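Local coordinates for RagB/SusD domain protein (Flavobacterium johnsoniae, PDB 5J5U) that binds chitin as a SusD-like protein encoded in a chitin utilization locus, probably capturing chitin chains at the outer membrane for uptake, at residues D273-L279 with G368-E373; V76-L81 with V111-L115; M194-E198 with E346-W352; L298-V302 with N316-G320. One frame throughout, in Å; residues are numbered along the deposited sequence.

In the fold
Across these four contacts of a largely helical SusD-like chain, chemistry follows depth. Interactions 1 and 2 are buried. Interaction 2 pairs two long antiparallel helices and sets one salt bridge among aliphatic side chains, whereas interaction 1 joins a short helix and its entry turn to the end of helix 357-371 by apolar packing and one bridging water. Interaction 3, partly buried, links the ends of helices 178-195 and 337-349 through a charged network beside a tryptophan. Interaction 4, farthest from the centre, joins loop segments mainly through backbone and serine hydrogen bonds. It touches interaction 1 through Y299, and interactions 2 and 3 meet where Q113 approaches R195.

Interaction 1. Residues D273-L279 with G368-E373; sequences DPRLKML and GIKQLE
The side chain of R275 runs over I369 and L372 at about a right angle to each, an aliphatic stem laid on a helix end. Its CG sits 3.6 Å from L372 CD1, and I369 CG1 lies over one face of the guanidinium, 3.7 Å from NE. The bend at chi3 (-74°) turns the head back to D273, gripped side-on: NE bonds OD1, and NH2 bonds OD2 at 2.8 Å, almost straight (174°) and in the guanidinium plane. D273 OD1 also caps the turn by accepting from R275 N on its anti lone pair; the side-on grip, with Q406 a further acceptor for NH2, limits rotation of the guanidinium. NH1 reaches the other segment through a water that donates to G368 O. Farther along, M278 bends at chi3 (64°) to bring CE within 3.6 Å of L372 CB, while L279 CD2 meets L372 CD1 at 3.7 Å. P274 CD packs on I369 CD1. The type I turn D273-L276 and short helix 276-279 dock on the end of helix 357-371; helix 262-270 packs against D273 and L279, helix 382-391 covers P274 and I369, and L279 pairs by its backbone with Q322, just beyond strand 320-321.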
loop_
_atom_site.group_PDB
_atom_site.type_symbol
_atom_site.label_atom_id
_atom_site.label_comp_id
_atom_site.label_asym_id
_atom_site.label_seq_id
_atom_site.Cartn_x
_atom_site.Cartn_y
_atom_site.Cartn_z
ATOM N N ASP A 273 -20.498 3.226 -7.273
ATOM C CA ASP A 273 -19.190 3.858 -7.415
ATOM C C ASP A 273 -18.814 3.896 -8.902
ATOM O O ASP A 273 -18.936 2.892 -9.595
ATOM C CB ASP A 273 -18.142 3.099 -6.588
ATOM C CG ASP A 273 -16.894 3.918 -6.310
ATOM O OD1 ASP A 273 -16.196 4.261 -7.269
ATOM O OD2 ASP A 273 -16.601 4.211 -5.129
ATOM N N PRO A 274 -18.393 5.064 -9.413
ATOM C CA PRO A 274 -18.016 5.170 -10.832
ATOM C C PRO A 274 -16.748 4.380 -11.189
ATOM O O PRO A 274 -16.396 4.260 -12.362
ATOM C CB PRO A 274 -17.772 6.674 -11.026
ATOM C CG PRO A 274 -18.437 7.328 -9.894
ATOM C CD PRO A 274 -18.370 6.373 -8.739
ATOM N N ARG A 275 -16.054 3.855 -10.189
ATOM C CA ARG A 275 -14.795 3.185 -10.470
ATOM C C ARG A 275 -15.021 1.768 -10.941
ATOM O O ARG A 275 -14.083 1.125 -11.382
ATOM C CB ARG A 275 -13.891 3.189 -9.239
ATOM C CG ARG A 275 -13.224 4.522 -8.979
ATOM C CD ARG A 275 -12.505 4.522 -7.653
ATOM N NE ARG A 275 -13.457 4.592 -6.556
ATOM C CZ ARG A 275 -13.146 5.010 -5.336
ATOM N NH1 ARG A 275 -11.898 5.370 -5.062
ATOM N NH2 ARG A 275 -14.071 5.056 -4.391
ATOM N N LEU A 276 -16.265 1.303 -10.864
ATOM C CA LEU A 276 -16.623 -0.084 -11.187
ATOM C C LEU A 276 -16.094 -0.576 -12.545
ATOM O O LEU A 276 -15.370 -1.588 -12.613
ATOM C CB LEU A 276 -18.146 -0.253 -11.143
ATOM C CG LEU A 276 -18.683 -1.642 -11.486
ATOM C CD1 LEU A 276 -18.137 -2.657 -10.499
ATOM C CD2 LEU A 276 -20.211 -1.664 -11.459
ATOM N N LYS A 277 -16.452 0.138 -13.616
ATOM C CA LYS A 277 -16.045 -0.236 -14.981
ATOM C C LYS A 277 -14.686 0.335 -15.378
ATOM O O LYS A 277 -14.078 -0.114 -16.361
ATOM C CB LYS A 277 -17.106 0.205 -16.006
ATOM C CG LYS A 277 -18.519 -0.201 -15.657
ATOM C CD LYS A 277 -19.520 0.476 -16.591
ATOM C CE LYS A 277 -20.881 -0.181 -16.524
ATOM N NZ LYS A 277 -21.833 0.484 -17.452
ATOM N N MET A 278 -14.204 1.320 -14.622
ATOM C CA MET A 278 -12.836 1.782 -14.810
ATOM C C MET A 278 -11.879 0.665 -14.395
ATOM O O MET A 278 -10.756 0.595 -14.885
ATOM C CB MET A 278 -12.563 3.049 -13.992
ATOM C CG MET A 278 -13.530 4.205 -14.274
ATOM S SD MET A 278 -13.215 5.675 -13.274
ATOM C CE MET A 278 -11.579 6.123 -13.872
ATOM N N LEU A 279 -12.330 -0.197 -13.480
ATOM C CA LEU A 279 -11.484 -1.261 -12.925
ATOM C C LEU A 279 -11.800 -2.642 -13.511
ATOM O O LEU A 279 -10.896 -3.379 -13.880
ATOM C CB LEU A 279 -11.626 -1.320 -11.388
ATOM C CG LEU A 279 -11.131 -0.129 -10.571
ATOM C CD1 LEU A 279 -11.616 -0.196 -9.131
ATOM C CD2 LEU A 279 -9.627 -0.041 -10.623
ATOM N N GLY A 368 -9.780 9.769 -5.528
ATOM C CA GLY A 368 -9.553 8.351 -5.773
ATOM C C GLY A 368 -10.189 7.894 -7.075
ATOM O O GLY A 368 -9.625 7.065 -7.801
ATOM N N ILE A 369 -11.372 8.438 -7.365
ATOM C CA ILE A 369 -12.055 8.141 -8.622
ATOM C C ILE A 369 -11.248 8.671 -9.798
ATOM O O ILE A 369 -11.115 7.990 -10.819
ATOM C CB ILE A 369 -13.480 8.729 -8.656
ATOM C CG1 ILE A 369 -14.342 8.073 -7.580
ATOM C CG2 ILE A 369 -14.132 8.497 -10.017
ATOM C CD1 ILE A 369 -15.661 8.777 -7.354
ATOM N N LYS A 370 -10.658 9.853 -9.642
ATOM C CA LYS A 370 -9.904 10.441 -10.749
ATOM C C LYS A 370 -8.487 9.922 -10.882
ATOM O O LYS A 370 -7.896 10.056 -11.956
ATOM C CB LYS A 370 -9.864 11.977 -10.642
ATOM C CG LYS A 370 -11.185 12.649 -11.042
ATOM C CD LYS A 370 -11.190 14.173 -10.878
ATOM C CE LYS A 370 -12.528 14.749 -11.374
ATOM N NZ LYS A 370 -12.595 16.234 -11.327
ATOM N N GLN A 371 -7.926 9.348 -9.813
ATOM C CA GLN A 371 -6.525 8.921 -9.868
ATOM C C GLN A 371 -6.351 7.748 -10.832
ATOM O O GLN A 371 -5.255 7.490 -11.317
ATOM C CB GLN A 371 -6.013 8.542 -8.470
ATOM C CG GLN A 371 -6.260 7.088 -8.091
ATOM C CD GLN A 371 -5.985 6.798 -6.628
ATOM O OE1 GLN A 371 -6.050 7.690 -5.783
ATOM N NE2 GLN A 371 -5.681 5.540 -6.322
ATOM N N LEU A 372 -7.447 7.061 -11.128
ATOM C CA LEU A 372 -7.408 5.911 -12.028
ATOM C C LEU A 372 -7.169 6.315 -13.488
ATOM O O LEU A 372 -6.811 5.482 -14.325
ATOM C CB LEU A 372 -8.711 5.115 -11.927
ATOM C CG LEU A 372 -9.128 4.511 -10.587
ATOM C CD1 LEU A 372 -10.301 3.583 -10.818
ATOM C CD2 LEU A 372 -7.985 3.747 -9.944
ATOM N N GLU A 373 -7.354 7.594 -13.793
ATOM C CA GLU A 373 -7.211 8.048 -15.168
ATOM C C GLU A 373 -5.799 7.809 -15.693
ATOM O O GLU A 373 -5.601 7.428 -16.845
ATOM C CB GLU A 373 -7.570 9.525 -15.266
ATOM C CG GLU A 373 -9.034 9.816 -14.955
ATOM C CD GLU A 373 -9.350 11.297 -14.993
ATOM O OE1 GLU A 373 -8.515 12.079 -15.502
ATOM O OE2 GLU A 373 -10.420 11.684 -14.485
HETATM O O HOH W 1 -9.406 4.593 -6.009
#

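Interaction 2. Residues V76-L81 with V111-L115; sequences VYANEL and VAQRL
The R114 guanidinium presents its edge to two acceptors, E80 OE1 and V111 O, both near its plane, while V76 CG2 approaches it obliquely, 3.7 Å from NH2. The Y77 ring is likewise met obliquely, by L115 CD2, which comes close to CZ and OH. These groups join two antiparallel helices, 66-90 and 98-119, in the mainly helical, TPR-related SusD-like fold; over these short segments the axes run at 157° and approach to 11.2 Å. The E80 carboxylate lies nearly coplanar with the guanidinium, and OE1 offers its syn lone pair to NH2 at 2.8 Å. That bond is bent, but the one from NH2 to V111 O is straighter (160°), so one nitrogen ties the glutamate of the facing helix to a carbonyl of its own. Y33 bonds both E80 OE2 and R114 NH1, and Y77 OH bonds P123 O. A methionine in place of R114 would probably leave the buried E80 OE1 without its charged mate and V111 O without this side-chain donor. Beside the salt bridge the packing is aliphatic: V111 CG1, anti to its own nitrogen (chi1 167°), faces E80 CB and L81 CD1. V76 CG1 touches both V111 CG1 at 4.0 Å and L115 CD2 at 3.9 Å.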
loop_
_atom_site.group_PDB
_atom_site.type_symbol
_atom_site.label_atom_id
_atom_site.label_comp_id
_atom_site.label_asym_id
_atom_site.label_seq_id
_atom_site.Cartn_x
_atom_site.Cartn_y
_atom_site.Cartn_z
ATOM N N VAL A 76 14.476 -5.984 -0.244
ATOM C CA VAL A 76 14.749 -4.676 0.325
ATOM C C VAL A 76 16.186 -4.631 0.889
ATOM O O VAL A 76 16.926 -3.700 0.603
ATOM C CB VAL A 76 13.722 -4.291 1.430
ATOM C CG1 VAL A 76 14.277 -3.197 2.316
ATOM C CG2 VAL A 76 12.416 -3.853 0.797
ATOM N N TYR A 77 16.605 -5.649 1.629
ATOM C CA TYR A 77 17.956 -5.587 2.153
ATOM C C TYR A 77 19.017 -5.796 1.067
ATOM O O TYR A 77 20.090 -5.214 1.147
ATOM C CB TYR A 77 18.142 -6.594 3.286
ATOM C CG TYR A 77 17.457 -6.131 4.548
ATOM C CD1 TYR A 77 17.813 -4.926 5.157
ATOM C CD2 TYR A 77 16.441 -6.876 5.119
ATOM C CE1 TYR A 77 17.179 -4.495 6.320
ATOM C CE2 TYR A 77 15.800 -6.447 6.265
ATOM C CZ TYR A 77 16.163 -5.258 6.855
ATOM O OH TYR A 77 15.503 -4.856 7.990
ATOM N N ALA A 78 18.742 -6.612 0.053
ATOM C CA ALA A 78 19.733 -6.811 -1.003
ATOM C C ALA A 78 19.899 -5.578 -1.911
ATOM O O ALA A 78 21.019 -5.190 -2.241
ATOM C CB ALA A 78 19.381 -8.024 -1.828
ATOM N N ASN A 79 18.801 -4.921 -2.269
ATOM C CA ASN A 79 18.856 -3.918 -3.334
ATOM C C ASN A 79 18.691 -2.482 -2.874
ATOM O O ASN A 79 19.405 -1.607 -3.356
ATOM C CB ASN A 79 17.785 -4.195 -4.400
ATOM C CG ASN A 79 17.967 -5.547 -5.075
ATOM O OD1 ASN A 79 19.098 -6.006 -5.267
ATOM N ND2 ASN A 79 16.849 -6.194 -5.441
ATOM N N GLU A 80 17.728 -2.230 -1.988
ATOM C CA GLU A 80 17.237 -0.861 -1.766
ATOM C C GLU A 80 17.900 -0.105 -0.617
ATOM O O GLU A 80 18.462 0.963 -0.835
ATOM C CB GLU A 80 15.716 -0.883 -1.558
ATOM C CG GLU A 80 14.961 -1.439 -2.770
ATOM C CD GLU A 80 13.473 -1.650 -2.523
ATOM O OE1 GLU A 80 12.921 -1.097 -1.540
ATOM O OE2 GLU A 80 12.854 -2.387 -3.323
ATOM N N LEU A 81 17.863 -0.670 0.589
ATOM C CA LEU A 81 18.252 0.069 1.785
ATOM C C LEU A 81 19.692 0.560 1.711
ATOM O O LEU A 81 19.989 1.707 2.059
ATOM C CB LEU A 81 18.053 -0.790 3.017
ATOM C CG LEU A 81 18.232 -0.045 4.328
ATOM C CD1 LEU A 81 17.147 1.009 4.527
ATOM C CD2 LEU A 81 18.196 -1.075 5.436
ATOM N N VAL A 111 11.183 3.344 1.700
ATOM C CA VAL A 111 11.765 2.014 1.608
ATOM C C VAL A 111 11.499 1.208 2.901
ATOM O O VAL A 111 11.011 0.084 2.828
ATOM C CB VAL A 111 13.318 2.076 1.328
ATOM C CG1 VAL A 111 14.001 0.713 1.545
ATOM C CG2 VAL A 111 13.647 2.652 -0.077
ATOM N N ALA A 112 11.768 1.791 4.069
ATOM C CA ALA A 112 11.801 1.000 5.318
ATOM C C ALA A 112 10.416 0.800 5.946
ATOM O O ALA A 112 10.159 -0.194 6.639
ATOM C CB ALA A 112 12.731 1.658 6.328
ATOM N N GLN A 113 9.539 1.775 5.709
ATOM C CA GLN A 113 8.176 1.755 6.223
ATOM C C GLN A 113 7.398 0.483 5.827
ATOM O O GLN A 113 6.707 -0.113 6.658
ATOM C CB GLN A 113 7.427 3.009 5.751
ATOM C CG GLN A 113 5.951 3.002 6.046
ATOM C CD GLN A 113 5.114 2.742 4.797
ATOM O OE1 GLN A 113 5.201 3.494 3.808
ATOM N NE2 GLN A 113 4.288 1.673 4.834
ATOM N N ARG A 114 7.469 0.097 4.563
ATOM C CA ARG A 114 6.822 -1.141 4.157
ATOM C C ARG A 114 7.418 -2.300 4.992
ATOM O O ARG A 114 6.677 -3.111 5.593
ATOM C CB ARG A 114 6.989 -1.368 2.641
ATOM C CG ARG A 114 6.278 -0.280 1.754
ATOM C CD ARG A 114 6.944 -0.081 0.397
ATOM N NE ARG A 114 8.390 -0.275 0.486
ATOM C CZ ARG A 114 9.166 -0.740 -0.488
ATOM N NH1 ARG A 114 8.656 -1.032 -1.674
ATOM N NH2 ARG A 114 10.466 -0.914 -0.267
ATOM N N LEU A 115 8.748 -2.302 5.110
ATOM C CA LEU A 115 9.475 -3.371 5.777
ATOM C C LEU A 115 8.984 -3.614 7.213
ATOM O O LEU A 115 8.520 -4.719 7.537
ATOM C CB LEU A 115 10.981 -3.074 5.764
ATOM C CG LEU A 115 11.931 -4.228 6.106
ATOM C CD1 LEU A 115 11.739 -5.391 5.159
ATOM C CD2 LEU A 115 13.357 -3.749 6.017
#

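Interaction 3. Residues M194-E198 with E346-W352; sequences MRISE and EAAYRGW
R350 reaches across to S197 and E198 on a chain extended from CG to NE. CB starts the path beside the W352 indole, 3.7 Å from its NE1; chi1 (-68°) sets CG next to the backbone N, and CG carries the stem on to CD, which lies over one face of the W352 ring, offset toward its rim. NE then turns to E346 OE2, and NH2 meets the same oxygen at 3.0 Å, a side-on grip by two nitrogens on a single atom. NH2 also crosses to E198 OE2 at 3.0 Å, in a bent bond (136°) tilted from the guanidinium plane; the two flat groups stand 73° apart. S197 covers one face of the guanidinium, with CB 3.9 Å above its plane, and its OG donates to the anti lone pair of E198 OE2. R424 bonds S197 OG and pairs with E346 OE1, adding a second positive charge. Replacing R350 with a leucine would probably leave E198 and E346, their OE2 atoms only 5.2 Å apart, without the charge between them, R424 alone remaining beside E346.

Beside this network M194, bent at chi2 and chi3, lays SD against A347 CB at 3.9 Å and brings CE to the edge of W352, 3.5 Å from CZ3. SD stands obliquely to the six-membered ring, 5.1 Å from its centroid, a Met-aromatic contact. S197 CB meets the same edge at CH2. Where G351 ends helix 337-349 in a Schellman motif, the E198-R350-E346 salt-bridge network thus joins two helix C-termini of the SusD-like fold.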
loop_
_atom_site.group_PDB
_atom_site.type_symbol
_atom_site.label_atom_id
_atom_site.label_comp_id
_atom_site.label_asym_id
_atom_site.label_seq_id
_atom_site.Cartn_x
_atom_site.Cartn_y
_atom_site.Cartn_z
ATOM N N MET A 194 -1.257 8.400 11.312
ATOM C CA MET A 194 -2.505 7.655 11.460
ATOM C C MET A 194 -2.210 6.205 11.812
ATOM O O MET A 194 -2.961 5.581 12.576
ATOM C CB MET A 194 -3.365 7.757 10.201
ATOM C CG MET A 194 -3.898 9.187 9.958
ATOM S SD MET A 194 -4.714 10.001 11.373
ATOM C CE MET A 194 -3.357 10.826 12.109
ATOM N N ARG A 195 -1.098 5.673 11.307
ATOM C CA ARG A 195 -0.858 4.255 11.547
ATOM C C ARG A 195 -0.645 3.965 13.052
ATOM O O ARG A 195 -0.935 2.868 13.508
ATOM C CB ARG A 195 0.321 3.743 10.711
ATOM C CG ARG A 195 0.359 2.221 10.632
ATOM C CD ARG A 195 0.760 1.759 9.239
ATOM N NE ARG A 195 -0.242 2.112 8.236
ATOM C CZ ARG A 195 0.047 2.334 6.963
ATOM N NH1 ARG A 195 1.301 2.217 6.554
ATOM N NH2 ARG A 195 -0.912 2.660 6.097
ATOM N N ILE A 196 -0.145 4.932 13.816
ATOM C CA ILE A 196 0.001 4.727 15.261
ATOM C C ILE A 196 -1.104 5.348 16.111
ATOM O O ILE A 196 -0.891 5.622 17.289
ATOM C CB ILE A 196 1.355 5.249 15.784
ATOM C CG1 ILE A 196 1.505 6.741 15.478
ATOM C CG2 ILE A 196 2.497 4.426 15.200
ATOM C CD1 ILE A 196 2.735 7.361 16.080
ATOM N N SER A 197 -2.289 5.529 15.533
ATOM C CA SER A 197 -3.399 6.162 16.244
ATOM C C SER A 197 -3.865 5.299 17.411
ATOM O O SER A 197 -4.263 5.821 18.447
ATOM C CB SER A 197 -4.579 6.424 15.298
ATOM O OG SER A 197 -5.112 5.202 14.816
ATOM N N GLU A 198 -3.795 3.979 17.244
ATOM C CA GLU A 198 -4.288 3.064 18.260
ATOM C C GLU A 198 -3.268 2.836 19.362
ATOM O O GLU A 198 -3.634 2.650 20.533
ATOM C CB GLU A 198 -4.694 1.726 17.636
ATOM C CG GLU A 198 -5.714 1.863 16.532
ATOM C CD GLU A 198 -6.841 2.835 16.886
ATOM O OE1 GLU A 198 -7.788 2.453 17.615
ATOM O OE2 GLU A 198 -6.784 3.997 16.422
ATOM N N GLU A 346 -10.176 11.119 8.690
ATOM C CA GLU A 346 -10.133 10.385 9.954
ATOM C C GLU A 346 -9.568 11.218 11.117
ATOM O O GLU A 346 -10.113 11.194 12.221
ATOM C CB GLU A 346 -9.328 9.089 9.825
ATOM C CG GLU A 346 -9.249 8.328 11.157
ATOM C CD GLU A 346 -8.477 7.012 11.086
ATOM O OE1 GLU A 346 -7.868 6.711 10.038
ATOM O OE2 GLU A 346 -8.468 6.293 12.099
ATOM N N ALA A 347 -8.491 11.956 10.879
ATOM C CA ALA A 347 -7.931 12.811 11.924
ATOM C C ALA A 347 -8.940 13.900 12.358
ATOM O O ALA A 347 -9.047 14.225 13.542
ATOM C CB ALA A 347 -6.629 13.438 11.459
ATOM N N ALA A 348 -9.664 14.459 11.391
ATOM C CA ALA A 348 -10.701 15.446 11.666
ATOM C C ALA A 348 -11.758 14.872 12.584
ATOM O O ALA A 348 -12.123 15.497 13.574
ATOM C CB ALA A 348 -11.350 15.920 10.373
ATOM N N TYR A 349 -12.236 13.673 12.249
ATOM C CA TYR A 349 -13.254 13.004 13.052
ATOM C C TYR A 349 -12.796 12.745 14.478
ATOM O O TYR A 349 -13.614 12.558 15.376
ATOM C CB TYR A 349 -13.653 11.679 12.406
ATOM C CG TYR A 349 -14.526 10.820 13.284
ATOM C CD1 TYR A 349 -15.880 11.074 13.404
ATOM C CD2 TYR A 349 -13.995 9.766 14.005
ATOM C CE1 TYR A 349 -16.682 10.299 14.216
ATOM C CE2 TYR A 349 -14.789 8.986 14.818
ATOM C CZ TYR A 349 -16.132 9.260 14.915
ATOM O OH TYR A 349 -16.931 8.487 15.717
ATOM N N ARG A 350 -11.486 12.706 14.675
ATOM C CA ARG A 350 -10.908 12.523 15.999
ATOM C C ARG A 350 -10.624 13.856 16.686
ATOM O O ARG A 350 -10.178 13.891 17.828
ATOM C CB ARG A 350 -9.622 11.702 15.905
ATOM C CG ARG A 350 -9.828 10.253 15.499
ATOM C CD ARG A 350 -8.499 9.617 15.130
ATOM N NE ARG A 350 -8.657 8.233 14.706
ATOM C CZ ARG A 350 -8.497 7.196 15.511
ATOM N NH1 ARG A 350 -8.178 7.401 16.784
ATOM N NH2 ARG A 350 -8.645 5.966 15.043
ATOM N N GLY A 351 -10.856 14.951 15.977
ATOM C CA GLY A 351 -10.584 16.263 16.526
ATOM C C GLY A 351 -9.105 16.580 16.574
ATOM O O GLY A 351 -8.670 17.445 17.339
ATOM N N TRP A 352 -8.320 15.858 15.782
ATOM C CA TRP A 352 -6.876 16.050 15.773
ATOM C C TRP A 352 -6.436 17.220 14.886
ATOM O O TRP A 352 -5.470 17.907 15.199
ATOM C CB TRP A 352 -6.190 14.764 15.321
ATOM C CG TRP A 352 -6.291 13.636 16.317
ATOM C CD1 TRP A 352 -6.894 13.671 17.547
ATOM C CD2 TRP A 352 -5.733 12.319 16.183
ATOM N NE1 TRP A 352 -6.762 12.451 18.178
ATOM C CE2 TRP A 352 -6.049 11.608 17.367
ATOM C CE3 TRP A 352 -4.996 11.671 15.180
ATOM C CZ2 TRP A 352 -5.662 10.281 17.570
ATOM C CZ3 TRP A 352 -4.611 10.351 15.386
ATOM C CH2 TRP A 352 -4.947 9.672 16.577
HETATM O O HOH W 2 -9.028 4.430 18.196
#

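Interaction 4. Residues L298-V302 with N316-G320; sequences LYEGV and NAASG
Backbones of E300 and S319 draw to 5.4 Å between CA atoms and are joined by S319 N to E300 O, a 2.8 Å bond that meets the oxygen nearly head-on (C=O...N 165°). The S319 side chain supplies a second link: with OG beside its own nitrogen (chi1 -74°), the hydroxyl accepts from E300 N at 3.2 Å, through a bent bond of 136°. Both backbone polar groups of E300 are therefore engaged by one residue. OG also lies against Y299, 3.3 Å from its CA and 3.5 Å from CD1, approaching the ring obliquely. Farther along, V302 CG2 packs on A318 CB at 3.7 Å, and H259 of strand 259-260 touches both side chains. Extended beyond CG, the E300 chain carries OE1 to a water that also donates to A317 O; the same OE1 forms a salt bridge with K283, which probably steadies the carboxylate's charge. Y299, turned off toward helix 276-279, packs there on L276 and K277. The contact is thus a crossing of two loops held by one main-chain bond and one serine side-chain bond, not a strand pairing, and pins together two parts of the long excursion between antiparallel strands 280-281 and 320-321.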
loop_
_atom_site.group_PDB
_atom_site.type_symbol
_atom_site.label_atom_id
_atom_site.label_comp_id
_atom_site.label_asym_id
_atom_site.label_seq_id
_atom_site.Cartn_x
_atom_site.Cartn_y
_atom_site.Cartn_z
ATOM N N LEU A 298 -23.769 -8.069 -15.038
ATOM C CA LEU A 298 -22.528 -8.064 -15.802
ATOM C C LEU A 298 -21.292 -7.969 -14.904
ATOM O O LEU A 298 -20.184 -8.284 -15.341
ATOM C CB LEU A 298 -22.551 -6.885 -16.783
ATOM C CG LEU A 298 -23.354 -7.058 -18.085
ATOM C CD1 LEU A 298 -23.310 -5.798 -18.908
ATOM C CD2 LEU A 298 -22.793 -8.202 -18.915
ATOM N N TYR A 299 -21.483 -7.539 -13.656
ATOM C CA TYR A 299 -20.344 -7.264 -12.781
ATOM C C TYR A 299 -20.413 -8.025 -11.479
ATOM O O TYR A 299 -21.185 -7.684 -10.577
ATOM C CB TYR A 299 -20.224 -5.757 -12.519
ATOM C CG TYR A 299 -19.860 -5.049 -13.797
ATOM C CD1 TYR A 299 -18.536 -4.988 -14.214
ATOM C CD2 TYR A 299 -20.846 -4.497 -14.631
ATOM C CE1 TYR A 299 -18.189 -4.382 -15.395
ATOM C CE2 TYR A 299 -20.501 -3.876 -15.841
ATOM C CZ TYR A 299 -19.174 -3.829 -16.209
ATOM O OH TYR A 299 -18.801 -3.222 -17.379
ATOM N N GLU A 300 -19.586 -9.064 -11.402
ATOM C CA GLU A 300 -19.448 -9.871 -10.197
ATOM C C GLU A 300 -17.989 -10.263 -9.997
ATOM O O GLU A 300 -17.299 -10.602 -10.959
ATOM C CB GLU A 300 -20.338 -11.120 -10.268
ATOM C CG GLU A 300 -21.837 -10.826 -10.201
ATOM C CD GLU A 300 -22.718 -12.008 -10.625
ATOM O OE1 GLU A 300 -22.198 -13.035 -11.123
ATOM O OE2 GLU A 300 -23.947 -11.902 -10.459
ATOM N N GLY A 301 -17.515 -10.203 -8.754
ATOM C CA GLY A 301 -16.159 -10.616 -8.447
ATOM C C GLY A 301 -16.089 -12.094 -8.093
ATOM O O GLY A 301 -17.106 -12.791 -8.075
ATOM N N VAL A 302 -14.883 -12.573 -7.812
ATOM C CA VAL A 302 -14.685 -13.961 -7.406
ATOM C C VAL A 302 -14.622 -13.994 -5.884
ATOM O O VAL A 302 -13.862 -13.236 -5.277
ATOM C CB VAL A 302 -13.379 -14.582 -8.005
ATOM C CG1 VAL A 302 -13.155 -16.002 -7.448
ATOM C CG2 VAL A 302 -13.425 -14.609 -9.537
ATOM N N ASN A 316 -15.580 -17.341 -17.069
ATOM C CA ASN A 316 -16.251 -16.310 -17.879
ATOM C C ASN A 316 -17.387 -15.625 -17.128
ATOM O O ASN A 316 -17.759 -14.485 -17.447
ATOM C CB ASN A 316 -16.791 -16.902 -19.184
ATOM C CG ASN A 316 -15.699 -17.182 -20.186
ATOM O OD1 ASN A 316 -14.641 -16.548 -20.169
ATOM N ND2 ASN A 316 -15.930 -18.157 -21.045
ATOM N N ALA A 317 -17.927 -16.333 -16.135
ATOM C CA ALA A 317 -19.037 -15.853 -15.326
ATOM C C ALA A 317 -18.560 -14.970 -14.174
ATOM O O ALA A 317 -19.283 -14.761 -13.197
ATOM C CB ALA A 317 -19.854 -17.029 -14.795
ATOM N N ALA A 318 -17.325 -14.489 -14.267
ATOM C CA ALA A 318 -16.834 -13.506 -13.311
ATOM C C ALA A 318 -16.150 -12.335 -14.034
ATOM O O ALA A 318 -15.478 -12.522 -15.046
ATOM C CB ALA A 318 -15.868 -14.172 -12.284
ATOM N N SER A 319 -16.338 -11.131 -13.507
ATOM C CA SER A 319 -15.637 -9.958 -14.012
ATOM C C SER A 319 -14.134 -10.151 -13.949
ATOM O O SER A 319 -13.613 -10.832 -13.048
ATOM C CB SER A 319 -16.003 -8.701 -13.209
ATOM O OG SER A 319 -17.310 -8.233 -13.506
ATOM N N GLY A 320 -13.446 -9.509 -14.885
ATOM C CA GLY A 320 -11.999 -9.527 -14.969
ATOM C C GLY A 320 -11.369 -8.173 -14.660
ATOM O O GLY A 320 -11.983 -7.296 -14.062
HETATM O O HOH W 3 -20.363 -15.136 -10.720
#